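Local structure of erythrocyte binding antigen 140 (Plasmodium falciparum, 4GF2) at residues C316-N321 / L379-K384; Y374-L379 / S393-S398; G15-S20 / K72-K77. The protein probably binds sialic-acid-bearing glycophorin C on the host erythrocyte during parasite invasion, through the tandem Duffy-binding-like domains of this part of the protein. The protein carries 3 engineered substitutions. All blocks are in the same frame, centred on the assembly; numbering follows the deposited sequence.

Contact 1 (C316-N321 / L379-K384); sequences CNYKSN and LKYKYK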
loop_
_atom_site.group_PDB
_atom_site.type_symbol
_atom_site.label_atom_id
_atom_site.label_comp_id
_atom_site.label_asym_id
_atom_site.label_seq_id
_atom_site.Cartn_x
_atom_site.Cartn_y
_atom_site.Cartn_z
ATOM N N CYS A 316 20.100 5.911 3.970
ATOM C CA CYS A 316 20.520 6.788 5.056
ATOM C C CYS A 316 21.715 6.208 5.808
ATOM O O CYS A 316 22.074 5.049 5.624
ATOM C CB CYS A 316 19.361 7.026 6.021
ATOM S SG CYS A 316 17.984 7.918 5.288
ATOM N N ASN A 317 22.321 7.021 6.665
ATOM C CA ASN A 317 23.480 6.592 7.430
ATOM C C ASN A 317 23.446 7.204 8.825
ATOM O O ASN A 317 22.648 8.101 9.096
ATOM C CB ASN A 317 24.764 6.996 6.703
ATOM C CG ASN A 317 25.986 6.252 7.213
ATOM O OD1 ASN A 317 25.922 5.061 7.520
ATOM N ND2 ASN A 317 27.107 6.956 7.308
ATOM N N TYR A 318 24.308 6.706 9.709
ATOM C CA TYR A 318 24.431 7.239 11.062
ATOM C C TYR A 318 24.695 8.741 11.032
ATOM O O TYR A 318 25.354 9.241 10.124
ATOM C CB TYR A 318 25.570 6.542 11.804
ATOM C CG TYR A 318 25.329 5.076 12.092
ATOM C CD1 TYR A 318 24.611 4.677 13.212
ATOM C CD2 TYR A 318 25.833 4.089 11.255
ATOM C CE1 TYR A 318 24.394 3.338 13.485
ATOM C CE2 TYR A 318 25.620 2.747 11.519
ATOM C CZ TYR A 318 24.901 2.378 12.635
ATOM O OH TYR A 318 24.687 1.045 12.904
ATOM N N LYS A 319 24.176 9.454 12.029
ATOM C CA LYS A 319 24.504 10.865 12.195
ATOM C C LYS A 319 25.981 10.940 12.547
ATOM O O LYS A 319 26.431 10.275 13.478
ATOM C CB LYS A 319 23.671 11.504 13.311
ATOM C CG LYS A 319 22.176 11.234 13.226
ATOM C CD LYS A 319 21.572 11.758 11.944
ATOM C CE LYS A 319 20.091 11.425 11.871
ATOM N NZ LYS A 319 19.439 11.969 10.650
ATOM N N SER A 320 26.739 11.731 11.797
ATOM C CA SER A 320 28.182 11.807 12.002
ATOM C C SER A 320 28.512 12.436 13.348
ATOM O O SER A 320 27.776 13.291 13.844
ATOM C CB SER A 320 28.845 12.609 10.883
ATOM O OG SER A 320 28.480 13.974 10.957
ATOM N N ASN A 321 29.622 12.000 13.935
ATOM C CA ASN A 321 30.082 12.540 15.208
ATOM C C ASN A 321 30.497 13.999 15.064
ATOM O O ASN A 321 30.439 14.770 16.021
ATOM C CB ASN A 321 31.245 11.708 15.744
ATOM C CG ASN A 321 30.883 10.246 15.911
ATOM O OD1 ASN A 321 29.712 9.900 16.074
ATOM N ND2 ASN A 321 31.888 9.377 15.871
ATOM N N LEU A 379 18.517 9.106 15.431
ATOM C CA LEU A 379 18.497 10.112 16.482
ATOM C C LEU A 379 18.725 9.457 17.835
ATOM O O LEU A 379 19.553 9.910 18.623
ATOM C CB LEU A 379 17.168 10.866 16.482
ATOM C CG LEU A 379 16.960 11.855 15.332
ATOM C CD1 LEU A 379 15.546 12.400 15.363
ATOM C CD2 LEU A 379 17.972 12.989 15.396
ATOM N N LYS A 380 17.988 8.384 18.100
ATOM C CA LYS A 380 18.128 7.664 19.358
ATOM C C LYS A 380 19.570 7.222 19.557
ATOM O O LYS A 380 20.101 7.290 20.665
ATOM C CB LYS A 380 17.203 6.447 19.389
ATOM C CG LYS A 380 17.364 5.570 20.624
ATOM C CD LYS A 380 17.152 6.356 21.907
ATOM C CE LYS A 380 17.245 5.463 23.137
ATOM N NZ LYS A 380 16.129 4.479 23.205
ATOM N N TYR A 381 20.203 6.777 18.476
ATOM C CA TYR A 381 21.575 6.295 18.549
ATOM C C TYR A 381 22.547 7.437 18.831
ATOM O O TYR A 381 23.516 7.271 19.572
ATOM C CB TYR A 381 21.964 5.591 17.250
ATOM C CG TYR A 381 23.373 5.045 17.266
ATOM C CD1 TYR A 381 23.668 3.851 17.911
ATOM C CD2 TYR A 381 24.409 5.726 16.642
ATOM C CE1 TYR A 381 24.956 3.350 17.931
ATOM C CE2 TYR A 381 25.698 5.233 16.657
ATOM C CZ TYR A 381 25.968 4.046 17.303
ATOM O OH TYR A 381 27.251 3.552 17.318
ATOM N N LYS A 382 22.280 8.598 18.243
ATOM C CA LYS A 382 23.165 9.747 18.392
ATOM C C LYS A 382 23.071 10.334 19.792
ATOM O O LYS A 382 24.078 10.729 20.376
ATOM C CB LYS A 382 22.824 10.821 17.356
ATOM C CG LYS A 382 23.699 12.067 17.436
ATOM C CD LYS A 382 25.165 11.730 17.201
ATOM C CE LYS A 382 26.061 12.945 17.369
ATOM N NZ LYS A 382 25.756 14.013 16.379
ATOM N N TYR A 383 21.857 10.375 20.332
ATOM C CA TYR A 383 21.607 11.055 21.597
ATOM C C TYR A 383 21.125 10.113 22.699
ATOM O O TYR A 383 20.389 10.525 23.597
ATOM C CB TYR A 383 20.577 12.162 21.378
ATOM C CG TYR A 383 20.978 13.145 20.306
ATOM C CD1 TYR A 383 21.883 14.160 20.573
ATOM C CD2 TYR A 383 20.456 13.056 19.025
ATOM C CE1 TYR A 383 22.257 15.059 19.597
ATOM C CE2 TYR A 383 20.822 13.950 18.043
ATOM C CZ TYR A 383 21.723 14.950 18.334
ATOM O OH TYR A 383 22.090 15.843 17.358
ATOM N N LYS A 384 21.555 8.856 22.642
ATOM C CA LYS A 384 21.104 7.849 23.601
ATOM C C LYS A 384 21.486 8.194 25.042
ATOM O O LYS A 384 20.888 7.677 25.985
ATOM C CB LYS A 384 21.651 6.464 23.227
ATOM C CG LYS A 384 23.170 6.356 23.219
ATOM C CD LYS A 384 23.627 5.056 22.567
ATOM C CE LYS A 384 25.133 4.860 22.685
ATOM N NZ LYS A 384 25.910 5.957 22.038
#

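Contact 2 (Y374-L379 / S393-S398); sequences YEAQLL and SIIQNS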
loop_
_atom_site.group_PDB
_atom_site.type_symbol
_atom_site.label_atom_id
_atom_site.label_comp_id
_atom_site.label_asym_id
_atom_site.label_seq_id
_atom_site.Cartn_x
_atom_site.Cartn_y
_atom_site.Cartn_z
ATOM N N TYR A 374 13.859 5.150 10.603
ATOM C CA TYR A 374 15.310 5.305 10.611
ATOM C C TYR A 374 15.727 6.631 11.235
ATOM O O TYR A 374 16.692 6.685 11.990
ATOM C CB TYR A 374 15.883 5.157 9.201
ATOM C CG TYR A 374 15.711 3.760 8.657
ATOM C CD1 TYR A 374 16.286 2.675 9.299
ATOM C CD2 TYR A 374 14.962 3.524 7.511
ATOM C CE1 TYR A 374 16.128 1.390 8.816
ATOM C CE2 TYR A 374 14.791 2.243 7.021
ATOM C CZ TYR A 374 15.378 1.181 7.680
ATOM O OH TYR A 374 15.215 -0.092 7.192
ATOM N N GLU A 375 14.998 7.698 10.934
ATOM C CA GLU A 375 15.290 8.981 11.555
ATOM C C GLU A 375 15.248 8.828 13.072
ATOM O O GLU A 375 16.140 9.294 13.776
ATOM C CB GLU A 375 14.296 10.049 11.103
ATOM C CG GLU A 375 14.487 11.405 11.773
ATOM C CD GLU A 375 15.817 12.052 11.435
ATOM O OE1 GLU A 375 16.539 11.523 10.562
ATOM O OE2 GLU A 375 16.140 13.100 12.036
ATOM N N ALA A 376 14.217 8.152 13.570
ATOM C CA ALA A 376 14.064 7.964 15.009
ATOM C C ALA A 376 15.220 7.148 15.567
ATOM O O ALA A 376 15.837 7.530 16.560
ATOM C CB ALA A 376 12.741 7.290 15.324
ATOM N N GLN A 377 15.515 6.025 14.923
ATOM C CA GLN A 377 16.594 5.159 15.377
ATOM C C GLN A 377 17.926 5.901 15.363
ATOM O O GLN A 377 18.678 5.855 16.334
ATOM C CB GLN A 377 16.694 3.914 14.499
ATOM C CG GLN A 377 15.620 2.874 14.745
ATOM C CD GLN A 377 15.769 1.681 13.822
ATOM O OE1 GLN A 377 16.119 1.835 12.652
ATOM N NE2 GLN A 377 15.522 0.484 14.346
ATOM N N LEU A 378 18.214 6.579 14.257
ATOM C CA LEU A 378 19.466 7.313 14.114
ATOM C C LEU A 378 19.606 8.389 15.177
ATOM O O LEU A 378 20.681 8.570 15.749
ATOM C CB LEU A 378 19.557 7.946 12.734
ATOM C CG LEU A 378 19.680 6.942 11.599
ATOM C CD1 LEU A 378 19.593 7.651 10.268
ATOM C CD2 LEU A 378 20.980 6.188 11.724
ATOM N N LEU A 379 18.517 9.106 15.431
ATOM C CA LEU A 379 18.497 10.112 16.482
ATOM C C LEU A 379 18.725 9.457 17.835
ATOM O O LEU A 379 19.553 9.910 18.623
ATOM C CB LEU A 379 17.168 10.866 16.482
ATOM C CG LEU A 379 16.960 11.855 15.332
ATOM C CD1 LEU A 379 15.546 12.400 15.363
ATOM C CD2 LEU A 379 17.972 12.989 15.396
ATOM N N SER A 393 11.896 15.638 22.899
ATOM C CA SER A 393 11.782 16.852 22.100
ATOM C C SER A 393 12.562 16.754 20.785
ATOM O O SER A 393 12.136 17.298 19.770
ATOM C CB SER A 393 12.224 18.078 22.907
ATOM O OG SER A 393 13.531 17.922 23.429
ATOM N N ILE A 394 13.688 16.049 20.801
ATOM C CA ILE A 394 14.493 15.877 19.594
ATOM C C ILE A 394 13.756 15.049 18.543
ATOM O O ILE A 394 13.870 15.311 17.344
ATOM C CB ILE A 394 15.837 15.198 19.906
ATOM C CG1 ILE A 394 16.732 16.144 20.705
ATOM C CG2 ILE A 394 16.536 14.797 18.619
ATOM C CD1 ILE A 394 18.040 15.524 21.148
ATOM N N ILE A 395 13.013 14.041 18.992
ATOM C CA ILE A 395 12.241 13.200 18.085
ATOM C C ILE A 395 11.109 14.015 17.478
ATOM O O ILE A 395 10.795 13.879 16.295
ATOM C CB ILE A 395 11.654 11.970 18.811
ATOM C CG1 ILE A 395 12.765 10.991 19.201
ATOM C CG2 ILE A 395 10.622 11.263 17.941
ATOM C CD1 ILE A 395 13.495 10.381 18.025
ATOM N N GLN A 396 10.502 14.871 18.294
ATOM C CA GLN A 396 9.397 15.703 17.836
ATOM C C GLN A 396 9.867 16.739 16.822
ATOM O O GLN A 396 9.122 17.099 15.914
ATOM C CB GLN A 396 8.710 16.394 19.015
ATOM C CG GLN A 396 7.800 15.482 19.811
ATOM C CD GLN A 396 6.932 16.240 20.801
ATOM O OE1 GLN A 396 6.908 17.471 20.811
ATOM N NE2 GLN A 396 6.213 15.504 21.639
ATOM N N ASN A 397 11.099 17.219 16.981
ATOM C CA ASN A 397 11.673 18.165 16.023
ATOM C C ASN A 397 11.657 17.599 14.601
ATOM O O ASN A 397 11.159 18.242 13.674
ATOM C CB ASN A 397 13.104 18.551 16.416
ATOM C CG ASN A 397 13.155 19.502 17.604
ATOM O OD1 ASN A 397 12.185 20.200 17.905
ATOM N ND2 ASN A 397 14.303 19.543 18.275
ATOM N N SER A 398 12.190 16.395 14.429
ATOM C CA SER A 398 12.240 15.779 13.105
ATOM C C SER A 398 10.852 15.342 12.642
ATOM O O SER A 398 10.525 15.422 11.460
ATOM C CB SER A 398 13.210 14.598 13.095
ATOM O OG SER A 398 14.549 15.062 13.150
#

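Contact 3 (G15-S20 / K72-K77); sequences GIKRKS and KLLYNK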
loop_
_atom_site.group_PDB
_atom_site.type_symbol
_atom_site.label_atom_id
_atom_site.label_comp_id
_atom_site.label_asym_id
_atom_site.label_seq_id
_atom_site.Cartn_x
_atom_site.Cartn_y
_atom_site.Cartn_z
ATOM N N GLY A 15 -19.616 -17.004 -32.669
ATOM C CA GLY A 15 -18.424 -16.179 -32.708
ATOM C C GLY A 15 -17.251 -16.746 -31.934
ATOM O O GLY A 15 -17.411 -17.621 -31.085
ATOM N N ILE A 16 -16.061 -16.240 -32.239
ATOM C CA ILE A 16 -14.845 -16.637 -31.543
ATOM C C ILE A 16 -14.985 -16.367 -30.050
ATOM O O ILE A 16 -15.626 -15.400 -29.645
ATOM C CB ILE A 16 -13.615 -15.872 -32.070
ATOM C CG1 ILE A 16 -13.525 -15.982 -33.593
ATOM C CG2 ILE A 16 -12.341 -16.400 -31.425
ATOM C CD1 ILE A 16 -13.758 -14.665 -34.316
ATOM N N LYS A 17 -14.379 -17.222 -29.236
ATOM C CA LYS A 17 -14.450 -17.078 -27.788
ATOM C C LYS A 17 -13.226 -16.359 -27.240
ATOM O O LYS A 17 -12.135 -16.443 -27.806
ATOM C CB LYS A 17 -14.582 -18.451 -27.129
ATOM C CG LYS A 17 -15.874 -19.171 -27.485
ATOM C CD LYS A 17 -15.948 -20.548 -26.853
ATOM C CE LYS A 17 -17.265 -21.236 -27.174
ATOM N NZ LYS A 17 -18.448 -20.518 -26.621
ATOM N N ARG A 18 -13.415 -15.637 -26.143
ATOM C CA ARG A 18 -12.297 -15.031 -25.437
ATOM C C ARG A 18 -11.506 -16.148 -24.774
ATOM O O ARG A 18 -12.088 -17.109 -24.256
ATOM C CB ARG A 18 -12.798 -14.028 -24.397
ATOM C CG ARG A 18 -13.526 -12.834 -24.999
ATOM C CD ARG A 18 -14.018 -11.862 -23.931
ATOM N NE ARG A 18 -15.254 -12.315 -23.296
ATOM C CZ ARG A 18 -16.476 -12.083 -23.769
ATOM N NH1 ARG A 18 -16.651 -11.400 -24.892
ATOM N NH2 ARG A 18 -17.534 -12.538 -23.117
ATOM N N LYS A 19 -10.183 -16.030 -24.803
ATOM C CA LYS A 19 -9.303 -17.083 -24.298
ATOM C C LYS A 19 -9.070 -16.998 -22.789
ATOM O O LYS A 19 -8.871 -18.019 -22.129
ATOM C CB LYS A 19 -7.962 -17.031 -25.022
ATOM C CG LYS A 19 -7.972 -17.679 -26.395
ATOM C CD LYS A 19 -6.650 -17.447 -27.116
ATOM C CE LYS A 19 -6.277 -18.612 -28.014
ATOM N NZ LYS A 19 -5.821 -19.797 -27.226
ATOM N N SER A 20 -9.079 -15.785 -22.246
ATOM C CA SER A 20 -8.866 -15.595 -20.817
ATOM C C SER A 20 -9.989 -16.243 -20.018
ATOM O O SER A 20 -11.139 -16.256 -20.451
ATOM C CB SER A 20 -8.784 -14.109 -20.482
ATOM O OG SER A 20 -7.683 -13.506 -21.136
ATOM N N LYS A 72 -16.088 -27.116 -31.145
ATOM C CA LYS A 72 -15.107 -26.528 -32.058
ATOM C C LYS A 72 -14.523 -25.250 -31.476
ATOM O O LYS A 72 -13.304 -25.064 -31.439
ATOM C CB LYS A 72 -15.739 -26.179 -33.409
ATOM C CG LYS A 72 -16.089 -27.355 -34.290
ATOM C CD LYS A 72 -16.471 -26.876 -35.681
ATOM C CE LYS A 72 -17.030 -27.999 -36.539
ATOM N NZ LYS A 72 -17.353 -27.513 -37.912
ATOM N N LEU A 73 -15.406 -24.359 -31.041
ATOM C CA LEU A 73 -14.985 -23.052 -30.567
ATOM C C LEU A 73 -14.153 -23.189 -29.296
ATOM O O LEU A 73 -13.194 -22.448 -29.093
ATOM C CB LEU A 73 -16.201 -22.148 -30.353
ATOM C CG LEU A 73 -16.927 -21.763 -31.648
ATOM C CD1 LEU A 73 -18.216 -21.010 -31.361
ATOM C CD2 LEU A 73 -16.027 -20.927 -32.542
ATOM N N LEU A 74 -14.506 -24.154 -28.455
ATOM C CA LEU A 74 -13.723 -24.439 -27.260
ATOM C C LEU A 74 -12.354 -24.977 -27.644
ATOM O O LEU A 74 -11.350 -24.674 -26.996
ATOM C CB LEU A 74 -14.440 -25.453 -26.367
ATOM C CG LEU A 74 -15.624 -24.934 -25.552
ATOM C CD1 LEU A 74 -16.259 -26.077 -24.780
ATOM C CD2 LEU A 74 -15.195 -23.814 -24.607
ATOM N N TYR A 75 -12.306 -25.775 -28.701
ATOM C CA TYR A 75 -11.036 -26.330 -29.139
ATOM C C TYR A 75 -10.113 -25.214 -29.598
ATOM O O TYR A 75 -8.943 -25.181 -29.230
ATOM C CB TYR A 75 -11.221 -27.356 -30.257
ATOM C CG TYR A 75 -9.903 -27.901 -30.752
ATOM C CD1 TYR A 75 -9.288 -28.968 -30.114
ATOM C CD2 TYR A 75 -9.257 -27.326 -31.839
ATOM C CE1 TYR A 75 -8.075 -29.457 -30.552
ATOM C CE2 TYR A 75 -8.044 -27.813 -32.286
ATOM C CZ TYR A 75 -7.459 -28.880 -31.640
ATOM O OH TYR A 75 -6.249 -29.368 -32.081
ATOM N N ASN A 76 -10.638 -24.295 -30.401
ATOM C CA ASN A 76 -9.846 -23.156 -30.855
ATOM C C ASN A 76 -9.410 -22.292 -29.680
ATOM O O ASN A 76 -8.305 -21.751 -29.662
ATOM C CB ASN A 76 -10.640 -22.311 -31.847
ATOM C CG ASN A 76 -10.928 -23.049 -33.135
ATOM O OD1 ASN A 76 -10.305 -24.068 -33.434
ATOM N ND2 ASN A 76 -11.870 -22.529 -33.915
ATOM N N LYS A 77 -10.290 -22.169 -28.696
ATOM C CA LYS A 77 -9.996 -21.392 -27.503
ATOM C C LYS A 77 -8.808 -21.980 -26.755
ATOM O O LYS A 77 -7.900 -21.258 -26.347
ATOM C CB LYS A 77 -11.214 -21.370 -26.584
ATOM C CG LYS A 77 -11.002 -20.619 -25.282
ATOM C CD LYS A 77 -12.187 -20.821 -24.352
ATOM C CE LYS A 77 -11.937 -20.238 -22.977
ATOM N NZ LYS A 77 -12.987 -20.663 -22.015
HETATM O O HOH W 1 -13.042 -19.725 -30.303
HETATM O O HOH W 2 -13.414 -18.012 -20.914
#

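Contact 1 (C316-N321 / L379-K384)
Y318, K319 and S320 lie against Y381 and K382 where an extended loop runs along the last turn of helix 361-382, in the second Duffy-binding-like (DBL) domain. The loop links helices 308-314 and 343-346, and the disulfide from C316 to C349 ties its beginning to the same domain. From Y318 to S320 the backbone angles are close to the polyproline-II conformation, so successive residues turn to different sides.

Y318 is the first to touch the helix. Its ring meets that of Y381 obliquely, with centroids 5.0 Å apart and planes inclined at 54°. The nearest carbons are Y318 CD1 and Y381 CD2, 3.6 Å apart, and Y318 CE1 sits over one face of the Y381 ring, offset toward its rim. Y381 offers that face because its CG is anti to the backbone N (chi1 -179°), which swings the ring out toward the loop. I306 packs beside both tyrosines.

K319 follows, its CB resting on the aliphatic part of K382, 4.2 Å from K382 CG. Bent at chi2 (-60°), the K319 chain then runs inward past L379, with K319 CE 4.4 Å from L379 CD2. Its ammonium group thereby reaches the carbonyl O of T347 and the carboxylate of E375, a backbone and a charged acceptor for one partly covered cation.

At S320 the main chain, and not the hydroxyl, faces the helix. The K382 chain, bent at chi2 and chi4, passes over one face of the Y383 ring with its CG and curls round to S320, where K382 NZ gives a weak hydrogen bond of 3.3 Å to S320 O.

Contact 2 (Y374-L379 / S393-S398)
E375 and S398 join by a hydrogen bond between two helices, while L379 lies across I394 and I395 one turn farther along. The first torsion of E375, chi1 177°, carries CG away from its own amide, and the chain folds at chi2, so that one carboxylate oxygen faces the neighbouring helix. S398 OG donates to E375 OE2 at 2.8 Å, approaching on the anti side and 21° out of the carboxylate plane. The hydroxyl is also bonded to R344. E375 OE1 takes the backbone N of C349 and a salt bridge from K319, a charge that would be expected to favour the ionised acid; both carboxylate oxygens are thus engaged and the plane is held from two ends.

Beside this polar pair the interface is aliphatic. L379 brings one branch, CD1, between S398 and I395, 3.6 Å from S398 OG and 3.9 Å from I395 CD1. Its other branch, CD2, runs obliquely over I394, reaching I394 CG2 at 4.0 Å. I395 extends its CD1 across to the small A376, coming within 3.9 Å of A376 CA. W454 and M457 of helix 435-457 also pack on I395.

The axes of the two helical segments pass 10.1 Å apart and run roughly antiparallel, at 147°. With just five residues joining helix 361-382 to helix 388-407, this is an alpha-alpha hairpin within the helical core of a DBL domain.

Contact 3 (G15-S20 / K72-K77)
K17 and K19 grip helix 56-78 from a loop that leaves helix 4-14 at G15, within the N-terminal DBL region of the chain. G15, with its positive phi, ends the helix and turns its carbonyl toward L73, whose CD1 branch lies 3.5 Å from G15 O. L73 also packs on L11 and C14 of helix 4-14.

K17 is extended as far as CE and turns only at chi4 (-63°). Its methylenes cross L73 at about a right angle, with K17 CE 3.5 Å from L73 CB, and K17 CD continues to L74 CD2 at 4.0 Å. The turn at the end delivers the ammonium group to E70. A water bridges K17 N and L73 O, 3.0 Å from the latter, a carbonyl that already accepts the helical N-H of K77.

K77 differs at its first torsion, chi1 178°, and stays straight to its end. It lies along the loop backbone, K77 CE 3.4 Å from R18 O. Its NZ forms a salt bridge with E89, and a second water accepts from K77 NZ and donates to S20 O.

K19 closes the contact, bent at chi3 and chi4 so that its chain doubles over the K77 carbonyl near the helix end. There K19 NZ donates a 2.7 Å hydrogen bond to K77 O from above the carbonyl plane, 36° out of it.

Overall arrangement
Contacts 1 and 2 form one continuous cluster in the second DBL domain, their centres about 9 Å apart. Both use helix 361-382 and share L379, and their segments alternate along the chain. A salt bridge from K319 NZ to E375 OE1, 2.9 Å long, joins them, and L378 fills the seam beneath the loop, its CD1 3.3 Å from N317 O. Contact 3 belongs to the first DBL region on the opposite side of the chain's centre, about 63 and 61 Å away between centres. Separate glycerol molecules, probably from the crystallisation liquor, lie near K319 and near K19 and by themselves identify no receptor site.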